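PDB 6BQ5: thermospermine synthase from Medicago truncatula, which probably transfers an aminopropyl group from decarboxylated S-adenosylmethionine to spermidine, giving thermospermine and methylthioadenosine in polyamine biosynthesis. Local coordinates for residues 161-166 / 192-197; 182-187 / 215-220; 232-237 / 308-313. All coordinates share one frame; numbering follows the deposited sequence.

Contact 1 (161-166 / 192-197); sequences INDAKA and YKLYTK. With MTA (5'-deoxy-5'-methylthioadenosine), chain D.
The charged part of this contact is a salt bridge between Asp163 and Lys193, whose side chains approach from opposite directions; NZ of Lys193 lies 3.2 Å from OD2 of Asp163. Lys193 starts with CG between the backbone N and the carbonyl carbon (chi1 71°) and then runs extended, which carries NZ to the carboxylate. OD2 of Asp163 also accepts from N of Ala166 at 3.1 Å, the two donors coming from opposite faces, both well out of the carboxylate plane. OD1 of Asp163 accepts from N6 of methylthioadenosine at 2.8 Å and, more weakly, from N of Lys165. Asp163 is thus the N-cap of helix 164-169, set just beyond strand 157-161 of the Rossmann-like sheet. The backbone adds a second bond to the adenine: N of Ala164 donates to N1 of the ligand at 3.0 Å, nearly straight (170°). The apolar part belongs to Leu194, which splits its two methyls: CD1 comes within 3.5 Å of N6 of methylthioadenosine, while CD2 rests on CB of Ala164 at 3.9 Å. The aliphatic stems of Lys165 and Lys193 cross at a slant and touch, CD of Lys165 to CG of Lys193 at 3.8 Å; NZ of Lys165 pairs with Glu169.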
loop_
_atom_site.group_PDB
_atom_site.type_symbol
_atom_site.label_atom_id
_atom_site.label_comp_id
_atom_site.label_asym_id
_atom_site.label_seq_id
_atom_site.Cartn_x
_atom_site.Cartn_y
_atom_site.Cartn_z
ATOM N N ILE A 161 -32.223 -21.044 -11.975
ATOM C CA ILE A 161 -30.926 -21.430 -11.425
ATOM C C ILE A 161 -30.397 -22.651 -12.165
ATOM O O ILE A 161 -30.745 -23.776 -11.853
ATOM C CB ILE A 161 -31.009 -21.692 -9.908
ATOM C CG1 ILE A 161 -31.586 -20.458 -9.192
ATOM C CG2 ILE A 161 -29.633 -22.077 -9.354
ATOM C CD1 ILE A 161 -30.842 -19.152 -9.492
ATOM N N ASN A 162 -29.547 -22.428 -13.154
ATOM C CA ASN A 162 -28.964 -23.521 -13.928
ATOM C C ASN A 162 -27.710 -23.107 -14.702
ATOM O O ASN A 162 -27.433 -21.919 -14.849
ATOM C CB ASN A 162 -30.018 -24.043 -14.912
ATOM C CG ASN A 162 -29.717 -25.431 -15.425
ATOM O OD1 ASN A 162 -28.739 -26.086 -15.033
ATOM N ND2 ASN A 162 -30.548 -25.877 -16.328
ATOM N N ASP A 163 -26.944 -24.087 -15.167
ATOM C CA ASP A 163 -25.969 -23.842 -16.225
ATOM C C ASP A 163 -26.754 -23.381 -17.498
ATOM O O ASP A 163 -27.670 -24.057 -17.954
ATOM C CB ASP A 163 -25.074 -25.083 -16.446
ATOM C CG ASP A 163 -24.351 -25.058 -17.770
ATOM O OD1 ASP A 163 -23.911 -23.982 -18.183
ATOM O OD2 ASP A 163 -24.313 -26.104 -18.458
ATOM N N ALA A 164 -26.397 -22.218 -18.058
ATOM C CA ALA A 164 -27.135 -21.670 -19.198
ATOM C C ALA A 164 -27.027 -22.545 -20.454
ATOM O O ALA A 164 -27.915 -22.521 -21.294
ATOM C CB ALA A 164 -26.688 -20.241 -19.518
ATOM N N LYS A 165 -25.932 -23.294 -20.580
ATOM C CA LYS A 165 -25.750 -24.214 -21.697
ATOM C C LYS A 165 -26.752 -25.377 -21.562
ATOM O O LYS A 165 -27.545 -25.610 -22.482
ATOM C CB LYS A 165 -24.302 -24.724 -21.744
ATOM C CG LYS A 165 -23.993 -25.758 -22.823
ATOM C CD LYS A 165 -22.509 -26.160 -22.796
ATOM C CE LYS A 165 -22.092 -26.886 -24.078
ATOM N NZ LYS A 165 -23.000 -28.039 -24.372
ATOM N N ALA A 166 -26.728 -26.076 -20.437
ATOM C CA ALA A 166 -27.725 -27.140 -20.180
ATOM C C ALA A 166 -29.139 -26.606 -20.350
ATOM O O ALA A 166 -29.934 -27.189 -21.079
ATOM C CB ALA A 166 -27.556 -27.746 -18.788
ATOM N N TYR A 192 -15.811 -21.379 -20.233
ATOM C CA TYR A 192 -15.147 -21.593 -21.535
ATOM C C TYR A 192 -16.077 -22.138 -22.578
ATOM O O TYR A 192 -16.093 -21.688 -23.715
ATOM C CB TYR A 192 -13.943 -22.563 -21.407
ATOM C CG TYR A 192 -13.239 -22.748 -22.720
ATOM C CD1 TYR A 192 -12.291 -21.836 -23.133
ATOM C CD2 TYR A 192 -13.582 -23.780 -23.587
ATOM C CE1 TYR A 192 -11.671 -21.946 -24.355
ATOM C CE2 TYR A 192 -12.969 -23.907 -24.826
ATOM C CZ TYR A 192 -12.009 -22.978 -25.206
ATOM O OH TYR A 192 -11.358 -23.048 -26.427
ATOM N N LYS A 193 -16.844 -23.141 -22.177
ATOM C CA LYS A 193 -17.712 -23.859 -23.093
ATOM C C LYS A 193 -18.866 -23.019 -23.642
ATOM O O LYS A 193 -19.525 -23.464 -24.568
ATOM C CB LYS A 193 -18.271 -25.134 -22.412
ATOM C CG LYS A 193 -19.287 -24.819 -21.329
ATOM C CD LYS A 193 -19.471 -25.911 -20.290
ATOM C CE LYS A 193 -20.583 -25.514 -19.333
ATOM N NZ LYS A 193 -21.164 -26.720 -18.674
ATOM N N LEU A 194 -19.153 -21.857 -23.045
ATOM C CA LEU A 194 -20.207 -20.954 -23.557
ATOM C C LEU A 194 -19.660 -19.897 -24.533
ATOM O O LEU A 194 -20.369 -18.935 -24.812
ATOM C CB LEU A 194 -21.008 -20.319 -22.402
ATOM C CG LEU A 194 -21.796 -21.332 -21.536
ATOM C CD1 LEU A 194 -21.021 -21.726 -20.290
ATOM C CD2 LEU A 194 -23.198 -20.861 -21.137
ATOM N N TYR A 195 -18.429 -20.094 -25.034
ATOM C CA TYR A 195 -17.776 -19.247 -26.044
ATOM C C TYR A 195 -17.236 -20.027 -27.277
ATOM O O TYR A 195 -16.547 -19.451 -28.136
ATOM C CB TYR A 195 -16.609 -18.453 -25.407
ATOM C CG TYR A 195 -17.017 -17.419 -24.369
ATOM C CD1 TYR A 195 -17.188 -17.791 -23.047
ATOM C CD2 TYR A 195 -17.222 -16.092 -24.704
ATOM C CE1 TYR A 195 -17.529 -16.885 -22.083
ATOM C CE2 TYR A 195 -17.591 -15.152 -23.727
ATOM C CZ TYR A 195 -17.738 -15.564 -22.412
ATOM O OH TYR A 195 -18.060 -14.717 -21.400
ATOM N N THR A 196 -17.560 -21.325 -27.390
ATOM C CA THR A 196 -16.983 -22.167 -28.464
ATOM C C THR A 196 -17.830 -22.082 -29.739
ATOM O O THR A 196 -19.000 -21.763 -29.686
ATOM C CB THR A 196 -16.869 -23.661 -28.015
ATOM O OG1 THR A 196 -18.176 -24.146 -27.739
ATOM C CG2 THR A 196 -16.041 -23.772 -26.767
ATOM N N LYS A 197 -17.217 -22.370 -30.885
ATOM C CA LYS A 197 -17.944 -22.426 -32.153
ATOM C C LYS A 197 -19.122 -23.386 -32.050
ATOM O O LYS A 197 -20.254 -23.048 -32.436
ATOM C CB LYS A 197 -17.017 -22.866 -33.272
ATOM C CG LYS A 197 -17.605 -22.866 -34.682
ATOM C CD LYS A 197 -16.538 -23.404 -35.616
ATOM C CE LYS A 197 -16.850 -23.194 -37.088
ATOM N NZ LYS A 197 -17.763 -24.240 -37.589
HETATM C CS MTA D . -18.623 -13.472 -12.675
HETATM S "S5'" MTA D . -19.338 -14.715 -13.674
HETATM C "C5'" MTA D . -20.850 -13.895 -14.043
HETATM C "C4'" MTA D . -22.031 -14.775 -13.649
HETATM O "O4'" MTA D . -22.032 -15.968 -14.414
HETATM C "C2'" MTA D . -21.939 -16.715 -12.209
HETATM O "O2'" MTA D . -22.710 -17.254 -11.136
HETATM C "C3'" MTA D . -21.997 -15.207 -12.181
HETATM O "O3'" MTA D . -23.141 -14.672 -11.531
HETATM C "C1'" MTA D . -22.526 -17.020 -13.568
HETATM N N9 MTA D . -22.125 -18.243 -14.274
HETATM C C8 MTA D . -20.914 -18.805 -14.361
HETATM N N7 MTA D . -20.956 -19.892 -15.175
HETATM C C5 MTA D . -22.222 -19.999 -15.615
HETATM C C6 MTA D . -22.949 -20.935 -16.471
HETATM N N6 MTA D . -22.304 -21.967 -17.057
HETATM N N1 MTA D . -24.255 -20.686 -16.683
HETATM C C2 MTA D . -24.900 -19.648 -16.098
HETATM N N3 MTA D . -24.298 -18.760 -15.288
HETATM C C4 MTA D . -22.985 -18.921 -15.016
#

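Contact 2 (182-187 / 215-220). With MTA (5'-deoxy-5'-methylthioadenosine), chain D.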
loop_
_atom_site.group_PDB
_atom_site.type_symbol
_atom_site.label_atom_id
_atom_site.label_comp_id
_atom_site.label_asym_id
_atom_site.label_seq_id
_atom_site.Cartn_x
_atom_site.Cartn_y
_atom_site.Cartn_z
ATOM N N LEU A 182 -21.374 -13.584 -18.833
ATOM C CA LEU A 182 -20.531 -14.534 -18.112
ATOM C C LEU A 182 -19.128 -14.002 -17.858
ATOM O O LEU A 182 -18.761 -12.886 -18.295
ATOM C CB LEU A 182 -20.451 -15.837 -18.909
ATOM C CG LEU A 182 -21.762 -16.564 -19.161
ATOM C CD1 LEU A 182 -21.703 -17.510 -20.364
ATOM C CD2 LEU A 182 -22.253 -17.305 -17.948
ATOM N N ALA A 183 -18.324 -14.807 -17.142
ATOM C CA ALA A 183 -16.913 -14.630 -17.051
ATOM C C ALA A 183 -16.233 -14.883 -18.403
ATOM O O ALA A 183 -16.776 -15.492 -19.298
ATOM C CB ALA A 183 -16.278 -15.526 -15.956
ATOM N N ASP A 184 -15.053 -14.347 -18.511
ATOM C CA ASP A 184 -14.151 -14.576 -19.657
ATOM C C ASP A 184 -13.865 -16.070 -19.917
ATOM O O ASP A 184 -13.709 -16.813 -18.969
ATOM C CB ASP A 184 -12.823 -13.883 -19.426
ATOM C CG ASP A 184 -12.861 -12.388 -19.675
ATOM O OD1 ASP A 184 -13.915 -11.869 -20.067
ATOM O OD2 ASP A 184 -11.811 -11.741 -19.494
ATOM N N PRO A 185 -13.787 -16.486 -21.206
ATOM C CA PRO A 185 -13.431 -17.875 -21.496
ATOM C C PRO A 185 -11.983 -18.129 -21.150
ATOM O O PRO A 185 -11.100 -17.727 -21.878
ATOM C CB PRO A 185 -13.669 -18.008 -23.005
ATOM C CG PRO A 185 -13.489 -16.613 -23.518
ATOM C CD PRO A 185 -14.020 -15.716 -22.444
ATOM N N ILE A 186 -11.745 -18.757 -20.010
ATOM C CA ILE A 186 -10.395 -19.208 -19.650
ATOM C C ILE A 186 -10.360 -20.716 -19.825
ATOM O O ILE A 186 -11.246 -21.420 -19.324
ATOM C CB ILE A 186 -10.050 -18.832 -18.190
ATOM C CG1 ILE A 186 -9.897 -17.299 -18.060
ATOM C CG2 ILE A 186 -8.751 -19.510 -17.726
ATOM C CD1 ILE A 186 -10.355 -16.768 -16.715
ATOM N N GLU A 187 -9.325 -21.205 -20.520
ATOM C CA GLU A 187 -9.114 -22.663 -20.732
ATOM C C GLU A 187 -9.194 -23.485 -19.418
ATOM O O GLU A 187 -8.571 -23.135 -18.413
ATOM C CB GLU A 187 -7.781 -22.939 -21.456
ATOM C CG GLU A 187 -7.663 -24.337 -22.076
ATOM C CD GLU A 187 -8.652 -24.596 -23.211
ATOM O OE1 GLU A 187 -9.351 -25.646 -23.178
ATOM O OE2 GLU A 187 -8.738 -23.748 -24.131
ATOM N N VAL A 215 -25.718 -11.037 -28.136
ATOM C CA VAL A 215 -24.632 -10.130 -27.685
ATOM C C VAL A 215 -23.980 -10.803 -26.523
ATOM O O VAL A 215 -24.659 -11.401 -25.671
ATOM C CB VAL A 215 -25.137 -8.717 -27.310
ATOM C CG1 VAL A 215 -26.214 -8.776 -26.247
ATOM C CG2 VAL A 215 -23.982 -7.804 -26.872
ATOM N N THR A 216 -22.658 -10.727 -26.493
ATOM C CA THR A 216 -21.879 -11.189 -25.352
ATOM C C THR A 216 -20.862 -10.155 -24.921
ATOM O O THR A 216 -20.240 -9.488 -25.759
ATOM C CB THR A 216 -21.194 -12.542 -25.596
ATOM O OG1 THR A 216 -20.539 -12.933 -24.384
ATOM C CG2 THR A 216 -20.179 -12.526 -26.754
ATOM N N GLN A 217 -20.708 -9.994 -23.601
ATOM C CA GLN A 217 -19.471 -9.413 -23.042
ATOM C C GLN A 217 -18.267 -10.205 -23.628
ATOM O O GLN A 217 -18.322 -11.395 -23.854
ATOM C CB GLN A 217 -19.474 -9.398 -21.520
ATOM C CG GLN A 217 -18.973 -10.700 -20.868
ATOM C CD GLN A 217 -17.448 -10.744 -20.732
ATOM O OE1 GLN A 217 -16.780 -9.709 -20.513
ATOM N NE2 GLN A 217 -16.889 -11.919 -20.851
ATOM N N ALA A 218 -17.206 -9.506 -23.902
ATOM C CA ALA A 218 -16.056 -10.122 -24.589
ATOM C C ALA A 218 -14.693 -9.733 -24.004
ATOM O O ALA A 218 -13.677 -9.698 -24.697
ATOM C CB ALA A 218 -16.167 -9.785 -26.075
ATOM N N GLY A 219 -14.656 -9.434 -22.714
ATOM C CA GLY A 219 -13.409 -9.269 -22.009
ATOM C C GLY A 219 -12.792 -7.911 -22.191
ATOM O O GLY A 219 -13.432 -6.999 -22.721
ATOM N N PRO A 220 -11.529 -7.770 -21.789
ATOM C CA PRO A 220 -10.786 -6.529 -21.918
ATOM C C PRO A 220 -10.558 -6.180 -23.395
ATOM O O PRO A 220 -10.418 -7.101 -24.227
ATOM C CB PRO A 220 -9.437 -6.846 -21.288
ATOM C CG PRO A 220 -9.674 -8.003 -20.412
ATOM C CD PRO A 220 -10.779 -8.795 -21.039
HETATM C CS MTA D . -18.623 -13.472 -12.675
HETATM S "S5'" MTA D . -19.338 -14.715 -13.674
HETATM C "C5'" MTA D . -20.850 -13.895 -14.043
HETATM C "C4'" MTA D . -22.031 -14.775 -13.649
HETATM O "O4'" MTA D . -22.032 -15.968 -14.414
HETATM C "C2'" MTA D . -21.939 -16.715 -12.209
HETATM O "O2'" MTA D . -22.710 -17.254 -11.136
HETATM C "C3'" MTA D . -21.997 -15.207 -12.181
HETATM O "O3'" MTA D . -23.141 -14.672 -11.531
HETATM C "C1'" MTA D . -22.526 -17.020 -13.568
HETATM N N9 MTA D . -22.125 -18.243 -14.274
HETATM C C8 MTA D . -20.914 -18.805 -14.361
HETATM N N7 MTA D . -20.956 -19.892 -15.175
HETATM C C5 MTA D . -22.222 -19.999 -15.615
HETATM C C6 MTA D . -22.949 -20.935 -16.471
HETATM N N6 MTA D . -22.304 -21.967 -17.057
HETATM N N1 MTA D . -24.255 -20.686 -16.683
HETATM C C2 MTA D . -24.900 -19.648 -16.098
HETATM N N3 MTA D . -24.298 -18.760 -15.288
HETATM C C4 MTA D . -22.985 -18.921 -15.016
#
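Asp184 and Gln217 present their side chains to each other at about a right angle, yet the flat groups at their ends are turned to within 20° of one plane. That setting suits the single hydrogen bond across the contact: NE2 of Gln217 donates to OD1 of Asp184 at 3.1 Å, 163° at the hydrogen, with the oxygen close to the amide plane and approached nearly in line with its C-O bond. Gln217 reaches this position by folding back: CG lies between the backbone N and the carbonyl carbon (chi1 86°) and the chain bends again at chi2, which brings the amide over its own strand. There OE1 accepts from N of Gly219, a donor standing above the carbonyl plane, and also from NE1 of Trp258, while NE2 has a second partner in the hydroxyl of Tyr195. Both amide ends are therefore gripped, which should fix the rotation of the group. The carboxylate of Asp184 lies against the end of strand 212-220, OD1 of Asp184 3.3 Å from CA of Gly219 and OD2 of Asp184 3.5 Å from CD of Pro220. Gly219 has positive phi, and its lack of a side chain leaves room for the carboxylate. The loop 182-187 follows strand 175-181, the neighbour of strand 212-220 in the parallel part of the Rossmann-like sheet, and it also reaches the ligand: CD2 of Leu182 packs on the adenine of methylthioadenosine, 3.4 Å from C4, and N of Ala183 is 3.6 Å from S5'. With the predicted proton acceptor Asp181 immediately before the loop, this pairing of a buried amide with a partly exposed carboxylate probably helps to hold the loop's path beside the reaction centre, and the amide donor would be expected to stabilise negative charge on Asp184.

Contact 3 (232-237 / 308-313)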
loop_
_atom_site.group_PDB
_atom_site.type_symbol
_atom_site.label_atom_id
_atom_site.label_comp_id
_atom_site.label_asym_id
_atom_site.label_seq_id
_atom_site.Cartn_x
_atom_site.Cartn_y
_atom_site.Cartn_z
ATOM N N CYS A 232 -10.434 -13.151 -30.066
ATOM C CA CYS A 232 -10.853 -14.541 -30.281
ATOM C C CYS A 232 -12.370 -14.715 -30.201
ATOM O O CYS A 232 -12.933 -15.514 -30.935
ATOM C CB CYS A 232 -10.212 -15.461 -29.238
ATOM S SG CYS A 232 -8.406 -15.460 -29.309
ATOM N N ILE A 233 -13.033 -13.980 -29.301
ATOM C CA ILE A 233 -14.481 -14.041 -29.232
ATOM C C ILE A 233 -15.099 -13.493 -30.546
ATOM O O ILE A 233 -15.990 -14.102 -31.131
ATOM C CB ILE A 233 -14.958 -13.280 -28.003
ATOM C CG1 ILE A 233 -14.482 -14.009 -26.718
ATOM C CG2 ILE A 233 -16.474 -13.074 -28.063
ATOM C CD1 ILE A 233 -14.887 -13.279 -25.436
ATOM N N TYR A 234 -14.582 -12.356 -31.029
ATOM C CA TYR A 234 -15.017 -11.792 -32.312
ATOM C C TYR A 234 -14.873 -12.823 -33.422
ATOM O O TYR A 234 -15.801 -13.064 -34.214
ATOM C CB TYR A 234 -14.150 -10.607 -32.673
ATOM C CG TYR A 234 -14.317 -10.129 -34.073
ATOM C CD1 TYR A 234 -15.491 -9.488 -34.445
ATOM C CD2 TYR A 234 -13.309 -10.264 -35.008
ATOM C CE1 TYR A 234 -15.665 -9.016 -35.722
ATOM C CE2 TYR A 234 -13.472 -9.785 -36.299
ATOM C CZ TYR A 234 -14.668 -9.166 -36.644
ATOM O OH TYR A 234 -14.912 -8.662 -37.884
ATOM N N ASN A 235 -13.701 -13.446 -33.485
ATOM C CA ASN A 235 -13.411 -14.325 -34.620
ATOM C C ASN A 235 -14.217 -15.635 -34.546
ATOM O O ASN A 235 -14.645 -16.202 -35.575
ATOM C CB ASN A 235 -11.930 -14.619 -34.669
ATOM C CG ASN A 235 -11.546 -15.397 -35.898
ATOM O OD1 ASN A 235 -11.833 -14.967 -37.028
ATOM N ND2 ASN A 235 -10.839 -16.532 -35.695
ATOM N N THR A 236 -14.459 -16.099 -33.341
ATOM C CA THR A 236 -15.274 -17.268 -33.165
ATOM C C THR A 236 -16.714 -16.991 -33.644
ATOM O O THR A 236 -17.316 -17.784 -34.426
ATOM C CB THR A 236 -15.165 -17.753 -31.697
ATOM O OG1 THR A 236 -13.794 -18.065 -31.433
ATOM C CG2 THR A 236 -16.011 -19.012 -31.441
ATOM N N LEU A 237 -17.296 -15.885 -33.193
ATOM C CA LEU A 237 -18.628 -15.521 -33.662
ATOM C C LEU A 237 -18.714 -15.344 -35.194
ATOM O O LEU A 237 -19.755 -15.687 -35.800
ATOM C CB LEU A 237 -19.119 -14.286 -32.945
ATOM C CG LEU A 237 -19.483 -14.602 -31.496
ATOM C CD1 LEU A 237 -19.552 -13.326 -30.681
ATOM C CD2 LEU A 237 -20.787 -15.382 -31.458
ATOM N N SER A 308 -5.874 -6.446 -35.131
ATOM C CA SER A 308 -5.934 -7.759 -34.412
ATOM C C SER A 308 -7.206 -8.521 -34.735
ATOM O O SER A 308 -7.149 -9.702 -35.068
ATOM C CB SER A 308 -5.801 -7.649 -32.890
ATOM O OG SER A 308 -4.573 -7.098 -32.531
ATOM N N LEU A 309 -8.341 -7.845 -34.629
ATOM C CA LEU A 309 -9.617 -8.505 -34.886
ATOM C C LEU A 309 -9.678 -9.006 -36.314
ATOM O O LEU A 309 -10.066 -10.128 -36.557
ATOM C CB LEU A 309 -10.820 -7.576 -34.566
ATOM C CG LEU A 309 -11.333 -7.754 -33.126
ATOM C CD1 LEU A 309 -10.342 -7.349 -32.056
ATOM C CD2 LEU A 309 -12.633 -6.967 -33.001
ATOM N N ASN A 310 -9.183 -8.214 -37.247
ATOM C CA ASN A 310 -9.294 -8.566 -38.649
ATOM C C ASN A 310 -8.277 -9.624 -39.088
ATOM O O ASN A 310 -8.579 -10.398 -40.012
ATOM C CB ASN A 310 -9.309 -7.304 -39.532
ATOM C CG ASN A 310 -10.617 -6.492 -39.349
ATOM O OD1 ASN A 310 -10.596 -5.251 -39.245
ATOM N ND2 ASN A 310 -11.772 -7.204 -39.303
ATOM N N ASN A 311 -7.158 -9.738 -38.389
ATOM C CA ASN A 311 -6.138 -10.741 -38.721
ATOM C C ASN A 311 -6.278 -11.983 -37.855
ATOM O O ASN A 311 -5.622 -12.928 -38.087
ATOM C CB ASN A 311 -4.730 -10.158 -38.579
ATOM C CG ASN A 311 -4.475 -9.027 -39.567
ATOM O OD1 ASN A 311 -5.162 -8.934 -40.578
ATOM N ND2 ASN A 311 -3.502 -8.161 -39.277
ATOM N N GLU A 312 -7.152 -11.987 -36.861
ATOM C CA GLU A 312 -7.223 -13.107 -35.916
ATOM C C GLU A 312 -7.577 -14.437 -36.584
ATOM O O GLU A 312 -8.437 -14.490 -37.468
ATOM C CB GLU A 312 -8.308 -12.800 -34.872
ATOM C CG GLU A 312 -8.465 -13.840 -33.782
ATOM C CD GLU A 312 -7.219 -13.968 -32.944
ATOM O OE1 GLU A 312 -6.863 -12.988 -32.259
ATOM O OE2 GLU A 312 -6.588 -15.039 -32.984
ATOM N N THR A 313 -6.951 -15.508 -36.129
ATOM C CA THR A 313 -7.284 -16.870 -36.603
ATOM C C THR A 313 -7.705 -17.890 -35.529
ATOM O O THR A 313 -8.267 -18.937 -35.899
ATOM C CB THR A 313 -6.124 -17.511 -37.427
ATOM O OG1 THR A 313 -4.931 -17.514 -36.652
ATOM C CG2 THR A 313 -5.903 -16.746 -38.743
#
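The ring of Tyr234 carries Leu309 on one face: methyl CD2 of Leu309 stands 4.0 Å from the ring centroid and 22° off the normal, a CH-pi contact displaced toward the rim on the CG side. CB of Leu309 adds a second touch, 3.7 Å from CD2 of Tyr234, and the carbonyl O of Leu309 lies 3.4 Å from CE2 of Tyr234. With CG anti to the backbone N (chi1 168°), the tyrosine leans out from its helix toward Leu309, and its hydroxyl end passes the amide of Asn310, which is turned 76° from the ring plane; ND2 of Asn310 stays 3.7 Å from OH of Tyr234, and the approach is oblique. Beyond the ring, the contact is helix against helix end: helix 230-238, which packs on strands 212-220 and 243-251 of the Rossmann-like sheet, meets the last turn of helix 303-311 near the C-terminus. Strand 243-251 joins in through Pro246, which touches both Tyr234 and Leu309. Glu312, where the chain leaves the helix, lays its CG against CB of Asn235 at 3.7 Å. A bend at chi2 then carries the carboxylate back past Cys232, whose SG is 4.1 Å from CD of Glu312, and OE1 of Glu312 bonds to OG of Ser231 on helix 230-238, while OE2 accepts from N of His314 within the tail. The amide of Asn235 makes the other link between helix and tail, ND2 donating to the carbonyl O of His314; its OD1 accepts from Arg238, a bond within the helix.

In the fold
Contact 2 lies deepest, its centre about 8 Å from that of the chain; the centre of contact 1, partly buried, is about 14 Å from it, and that of contact 3, partly buried with exposed residues at its margin, about 19 Å. Contacts 1 and 2 border the same ligand and draw on the same loop after strand 175-181; Tyr195 joins them, its hydroxyl meeting Ala183 and Gln217. Contact 3 keeps clear of the annotated sites, but its Ile233 packs on Ala218 and Tyr195. Chemistry changes with place: a salt bridge and helix cap at the adenine, an amide-carboxylate bond between the loop and strand 212-220, and aromatic-aliphatic packing where helix 303-311 packs on helix 230-238 and the edge strand 243-251.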